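Local atomic coordinates of DspB (Aggregatibacter actinomycetemcomitans, PDB entry 1YHT), a protein that hydrolyses N-acetylhexosamine glycosidic linkages as a family 20 glycoside hydrolase and releases biofilms, probably by cutting their polysaccharide matrix. Residues Thr19-Asp24 with Leu327-Glu332; Ser37-Ile42 with Lys107-Ile112. All coordinates share one frame; numbering follows the deposited sequence.

Contact 1 of 2, residues Thr19-Asp24 with Leu327-Glu332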
loop_
_atom_site.group_PDB
_atom_site.type_symbol
_atom_site.label_atom_id
_atom_site.label_comp_id
_atom_site.label_asym_id
_atom_site.label_seq_id
_atom_site.Cartn_x
_atom_site.Cartn_y
_atom_site.Cartn_z
ATOM N N THR A 19 6.149 -6.739 10.844
ATOM C CA THR A 19 6.706 -5.410 10.703
ATOM C C THR A 19 7.567 -5.314 9.461
ATOM O O THR A 19 8.198 -6.305 9.037
ATOM C CB THR A 19 7.521 -5.023 11.969
ATOM O OG1 THR A 19 7.709 -3.601 12.000
ATOM C CG2 THR A 19 8.861 -5.715 11.962
ATOM N N GLY A 20 7.567 -4.132 8.871
ATOM C CA GLY A 20 8.315 -3.894 7.639
ATOM C C GLY A 20 8.128 -2.544 7.033
ATOM O O GLY A 20 7.917 -1.546 7.737
ATOM N N LEU A 21 8.195 -2.535 5.707
ATOM C CA LEU A 21 8.206 -1.342 4.899
ATOM C C LEU A 21 7.071 -1.413 3.903
ATOM O O LEU A 21 6.843 -2.451 3.255
ATOM C CB LEU A 21 9.506 -1.247 4.114
ATOM C CG LEU A 21 9.680 -0.159 3.086
ATOM C CD1 LEU A 21 9.658 1.176 3.718
ATOM C CD2 LEU A 21 10.963 -0.399 2.358
ATOM N N MET A 22 6.380 -0.295 3.760
ATOM C CA MET A 22 5.551 -0.099 2.582
ATOM C C MET A 22 6.302 0.827 1.647
ATOM O O MET A 22 6.639 1.992 1.993
ATOM C CB MET A 22 4.220 0.518 2.988
ATOM C CG MET A 22 3.199 0.485 1.944
ATOM S SD MET A 22 3.029 1.793 0.741
ATOM C CE MET A 22 3.892 3.294 1.153
ATOM N N LEU A 23 6.539 0.352 0.442
ATOM C CA LEU A 23 7.337 1.120 -0.496
ATOM C C LEU A 23 6.443 1.452 -1.664
ATOM O O LEU A 23 5.894 0.538 -2.327
ATOM C CB LEU A 23 8.561 0.317 -0.990
ATOM C CG LEU A 23 9.545 1.153 -1.847
ATOM C CD1 LEU A 23 10.241 2.285 -1.104
ATOM C CD2 LEU A 23 10.562 0.273 -2.473
ATOM N N ASP A 24 6.295 2.754 -1.909
ATOM C CA ASP A 24 5.487 3.253 -3.020
ATOM C C ASP A 24 6.406 3.387 -4.223
ATOM O O ASP A 24 7.170 4.333 -4.346
ATOM C CB ASP A 24 4.821 4.569 -2.638
ATOM C CG ASP A 24 4.259 5.341 -3.819
ATOM O OD1 ASP A 24 4.056 4.796 -4.938
ATOM O OD2 ASP A 24 3.983 6.549 -3.606
ATOM N N LEU A 327 6.760 1.321 8.387
ATOM C CA LEU A 327 7.122 2.598 7.787
ATOM C C LEU A 327 6.608 2.622 6.359
ATOM O O LEU A 327 6.888 1.688 5.615
ATOM C CB LEU A 327 8.629 2.768 7.698
ATOM C CG LEU A 327 9.182 4.084 7.119
ATOM C CD1 LEU A 327 8.920 5.270 8.002
ATOM C CD2 LEU A 327 10.726 3.995 6.902
ATOM N N SER A 328 5.980 3.713 5.967
ATOM C CA SER A 328 5.567 3.947 4.592
ATOM C C SER A 328 6.390 5.079 3.962
ATOM O O SER A 328 6.457 6.176 4.498
ATOM C CB SER A 328 4.065 4.300 4.572
ATOM O OG SER A 328 3.219 3.207 4.968
ATOM N N ILE A 329 7.036 4.804 2.828
ATOM C CA ILE A 329 7.790 5.794 2.089
ATOM C C ILE A 329 7.032 6.091 0.820
ATOM O O ILE A 329 7.048 5.302 -0.125
ATOM C CB ILE A 329 9.214 5.282 1.707
ATOM C CG1 ILE A 329 9.979 4.786 2.947
ATOM C CG2 ILE A 329 9.949 6.396 0.930
ATOM C CD1 ILE A 329 11.403 4.181 2.672
ATOM N N TRP A 330 6.415 7.257 0.792
ATOM C CA TRP A 330 5.569 7.690 -0.266
ATOM C C TRP A 330 6.349 8.565 -1.219
ATOM O O TRP A 330 7.223 9.339 -0.803
ATOM C CB TRP A 330 4.362 8.443 0.251
ATOM C CG TRP A 330 3.429 7.623 1.125
ATOM C CD1 TRP A 330 3.360 7.645 2.462
ATOM C CD2 TRP A 330 2.439 6.706 0.681
ATOM N NE1 TRP A 330 2.384 6.783 2.906
ATOM C CE2 TRP A 330 1.807 6.188 1.825
ATOM C CE3 TRP A 330 2.030 6.260 -0.578
ATOM C CZ2 TRP A 330 0.780 5.265 1.753
ATOM C CZ3 TRP A 330 1.025 5.326 -0.649
ATOM C CH2 TRP A 330 0.414 4.834 0.502
ATOM N N GLY A 331 5.986 8.436 -2.499
ATOM C CA GLY A 331 6.800 8.896 -3.632
ATOM C C GLY A 331 6.464 10.210 -4.297
ATOM O O GLY A 331 7.223 10.641 -5.166
ATOM N N GLU A 332 5.348 10.824 -3.918
ATOM C CA GLU A 332 4.771 12.016 -4.621
ATOM C C GLU A 332 5.747 13.131 -4.889
ATOM O O GLU A 332 5.641 13.840 -5.897
ATOM C CB GLU A 332 3.763 12.821 -3.766
ATOM C CG GLU A 332 2.622 12.232 -3.226
ATOM C CD GLU A 332 2.869 11.618 -1.914
ATOM O OE1 GLU A 332 2.582 12.237 -0.837
ATOM O OE2 GLU A 332 3.285 10.473 -2.019
HETATM O O HOH W 1 8.363 5.912 -2.473
#
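Trp330 presents one face of its indole to Met22, whose methyl CE sits almost exactly over the six-membered ring, 3.5 Å from its centroid and 7° off the ring normal. The sulfur follows at 4.3 Å from Met22 SD to the same centroid, so a CH-pi contact and a Met-aromatic contact share one face. The bends at chi2 and chi3 (-15°) fold the methionine end back over the ring, which its chain crosses at about a right angle; CE also touches Ser328 CB. At the ring's edge, near its plane, lies the carboxylate of Asp24, with OD2 3.6 Å from Trp330 CE3 and the two flat groups turned 65° apart. OD2 of Asp24 also accepts a hydrogen bond from Gly331 N at 3.0 Å, from above the carboxylate plane, and pairs with Arg27; OD1 takes the backbone N-H of Ala26. Both oxygens are thus gripped, which fixes the carboxylate's rotation.

Behind these groups the strands run parallel, joined by four backbone hydrogen bonds that alternate between them; Ile329 N donates to Met22 O at 3.0 Å. Beyond the last rung, a water donates to both Asp24 O and Ile329 O. On the other face of the sheet Leu21 CD1 meets Ile329 CD1 at 3.6 Å.

This pairing joins the first strand of the TIM barrel to the last and closes it. Met22, Ser328 and Trp330 face the interior, where His53 and Tyr278 meet the indole edge-to-face, while Leu21, Leu23 and Ile329 pack outward on Phe38 of helix 32-44, and helix 339-358 covers Leu327 and Ile329.

Contact 2 of 2, residues Ser37-Ile42 with Lys107-Ile112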
loop_
_atom_site.group_PDB
_atom_site.type_symbol
_atom_site.label_atom_id
_atom_site.label_comp_id
_atom_site.label_asym_id
_atom_site.label_seq_id
_atom_site.Cartn_x
_atom_site.Cartn_y
_atom_site.Cartn_z
ATOM N N SER A 37 18.381 -3.620 -1.179
ATOM C CA SER A 37 18.912 -2.929 -0.008
ATOM C C SER A 37 17.855 -2.667 1.073
ATOM O O SER A 37 18.112 -2.821 2.244
ATOM C CB SER A 37 19.631 -1.625 -0.427
ATOM O OG SER A 37 20.829 -1.897 -1.155
ATOM N N PHE A 38 16.646 -2.264 0.666
ATOM C CA PHE A 38 15.531 -2.115 1.597
ATOM C C PHE A 38 15.250 -3.456 2.272
ATOM O O PHE A 38 15.021 -3.511 3.498
ATOM C CB PHE A 38 14.242 -1.664 0.860
ATOM C CG PHE A 38 14.149 -0.231 0.598
ATOM C CD1 PHE A 38 14.163 0.681 1.635
ATOM C CD2 PHE A 38 14.024 0.245 -0.703
ATOM C CE1 PHE A 38 14.018 2.035 1.385
ATOM C CE2 PHE A 38 13.863 1.573 -0.947
ATOM C CZ PHE A 38 13.888 2.486 0.116
ATOM N N ILE A 39 15.255 -4.539 1.479
ATOM C CA ILE A 39 15.076 -5.882 2.031
ATOM C C ILE A 39 16.175 -6.223 3.100
ATOM O O ILE A 39 15.892 -6.818 4.136
ATOM C CB ILE A 39 15.021 -6.938 0.933
ATOM C CG1 ILE A 39 13.651 -6.888 0.240
ATOM C CG2 ILE A 39 15.262 -8.357 1.533
ATOM C CD1 ILE A 39 13.649 -7.421 -1.106
ATOM N N ASP A 40 17.410 -5.814 2.831
ATOM C CA ASP A 40 18.524 -6.044 3.781
ATOM C C ASP A 40 18.232 -5.350 5.089
ATOM O O ASP A 40 18.317 -5.964 6.158
ATOM C CB ASP A 40 19.815 -5.536 3.205
ATOM C CG ASP A 40 20.274 -6.340 1.992
ATOM O OD1 ASP A 40 19.988 -7.548 1.876
ATOM O OD2 ASP A 40 20.949 -5.741 1.138
ATOM N N THR A 41 17.814 -4.103 5.022
ATOM C CA THR A 41 17.466 -3.346 6.238
ATOM C C THR A 41 16.326 -4.014 7.013
ATOM O O THR A 41 16.426 -4.183 8.229
ATOM C CB THR A 41 17.102 -1.895 5.906
ATOM O OG1 THR A 41 18.190 -1.311 5.245
ATOM C CG2 THR A 41 16.803 -1.060 7.142
ATOM N N ILE A 42 15.266 -4.424 6.300
ATOM C CA ILE A 42 14.123 -5.041 6.942
ATOM C C ILE A 42 14.620 -6.299 7.693
ATOM O O ILE A 42 14.300 -6.519 8.877
ATOM C CB ILE A 42 12.983 -5.388 5.923
ATOM C CG1 ILE A 42 12.408 -4.107 5.286
ATOM C CG2 ILE A 42 11.824 -6.125 6.624
ATOM C CD1 ILE A 42 11.675 -4.341 3.996
ATOM N N LYS A 107 15.815 -14.055 2.479
ATOM C CA LYS A 107 15.988 -13.218 3.673
ATOM C C LYS A 107 14.804 -13.307 4.624
ATOM O O LYS A 107 14.752 -12.582 5.618
ATOM C CB LYS A 107 16.273 -11.780 3.270
ATOM C CG LYS A 107 17.714 -11.611 2.691
ATOM C CD LYS A 107 18.518 -10.466 3.339
ATOM C CE LYS A 107 20.048 -10.634 3.137
ATOM N NZ LYS A 107 20.838 -9.527 3.791
ATOM N N GLY A 108 13.823 -14.148 4.303
ATOM C CA GLY A 108 12.682 -14.334 5.165
ATOM C C GLY A 108 11.728 -13.150 5.130
ATOM O O GLY A 108 10.987 -12.936 6.087
ATOM N N ILE A 109 11.785 -12.366 4.058
ATOM C CA ILE A 109 10.912 -11.202 3.885
ATOM C C ILE A 109 9.768 -11.520 2.919
ATOM O O ILE A 109 9.978 -11.770 1.725
ATOM C CB ILE A 109 11.711 -9.930 3.417
ATOM C CG1 ILE A 109 12.917 -9.677 4.360
ATOM C CG2 ILE A 109 10.794 -8.723 3.352
ATOM C CD1 ILE A 109 12.554 -9.633 5.803
ATOM N N GLU A 110 8.577 -11.540 3.476
ATOM C CA GLU A 110 7.337 -11.631 2.736
ATOM C C GLU A 110 7.107 -10.406 1.849
ATOM O O GLU A 110 7.334 -9.270 2.259
ATOM C CB GLU A 110 6.154 -11.726 3.705
ATOM C CG GLU A 110 4.839 -12.029 2.995
ATOM C CD GLU A 110 3.604 -11.888 3.846
ATOM O OE1 GLU A 110 3.666 -11.476 5.014
ATOM O OE2 GLU A 110 2.546 -12.213 3.301
ATOM N N LEU A 111 6.686 -10.650 0.621
ATOM C CA LEU A 111 6.286 -9.584 -0.320
ATOM C C LEU A 111 4.763 -9.496 -0.304
ATOM O O LEU A 111 4.081 -10.490 -0.532
ATOM C CB LEU A 111 6.781 -9.918 -1.704
ATOM C CG LEU A 111 8.323 -10.079 -1.826
ATOM C CD1 LEU A 111 8.786 -10.333 -3.291
ATOM C CD2 LEU A 111 9.015 -8.839 -1.301
ATOM N N ILE A 112 4.231 -8.318 -0.018
ATOM C CA ILE A 112 2.810 -8.120 -0.019
ATOM C C ILE A 112 2.487 -7.160 -1.173
ATOM O O ILE A 112 2.674 -5.955 -1.050
ATOM C CB ILE A 112 2.278 -7.603 1.328
ATOM C CG1 ILE A 112 2.750 -8.524 2.461
ATOM C CG2 ILE A 112 0.746 -7.369 1.267
ATOM C CD1 ILE A 112 2.431 -8.065 3.901
#
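In the outer layer of the TIM barrel, helix 32-44 meets the turn that brings the chain from helix 94-106 into strand 110-117, and Ile109 in that turn touches Ile39 and Ile42 on one side of helix 32-44. Its CG1 lies 3.9 Å from Ile39 CG2, the two side chains lying alongside and running opposite ways. Its CD1 reaches on to Ile42 CG2 at 3.7 Å, where the two side chains cross at a slant. The bend at chi2 (-52°) turns CD1 away from an extended course and gives the residue these two separate points of contact. Ile39 and Ile42 are three positions apart, hence neighbours on the helix; both also rest on Leu50 of strand 49-53, so the isoleucine cluster continues the hydrophobic layer between barrel and helices.

Just before Ile109, helix 94-106 ends in a Schellman motif, with Gly108 at positive phi (74°), a backbone conformation easiest for glycine. On either side of Gly108 in the chain, Ile109 points into the buried layer and Lys107 reaches toward Asp40. The lysine's CB touches Ile39 CG2 at 4.0 Å, and its chain, bent at chi2 but extended thereafter, runs on to the next residue of helix 32-44, Asp40. Tyr103 OH of helix 94-106 also hydrogen-bonds to Asp40 OD1, so two groups hold one carboxylate oxygen of the partly exposed Asp40 and tie the adjacent helices together. Lys107 NZ completes the salt bridge at 2.9 Å from Asp40 OD1, approaching from above the carboxylate plane, 48° out of it.

Helix 32-44, which follows strand 18-24 in the chain, connects the two contacts, whose centres lie 12 Å apart. Phe38 takes no part in contact 2, yet its ring packs against contact 1: Leu21 CD2 is 3.5 Å from Phe38 CD1. Ile42 serves both, its CD1 lying 3.8 Å from Leu21 CB. Along the chain, contact 2 is nested within the loop that contact 1 closes. A glycerol about 3 Å from the Glu332 side chain and an acetic acid about 4 Å from that of Trp330, both probably from the crystallisation liquor, lie near the C-terminal ends of contact 1's strands, consistent with the usual place of family 20 active sites; contact 2 belongs to the outer helical layer.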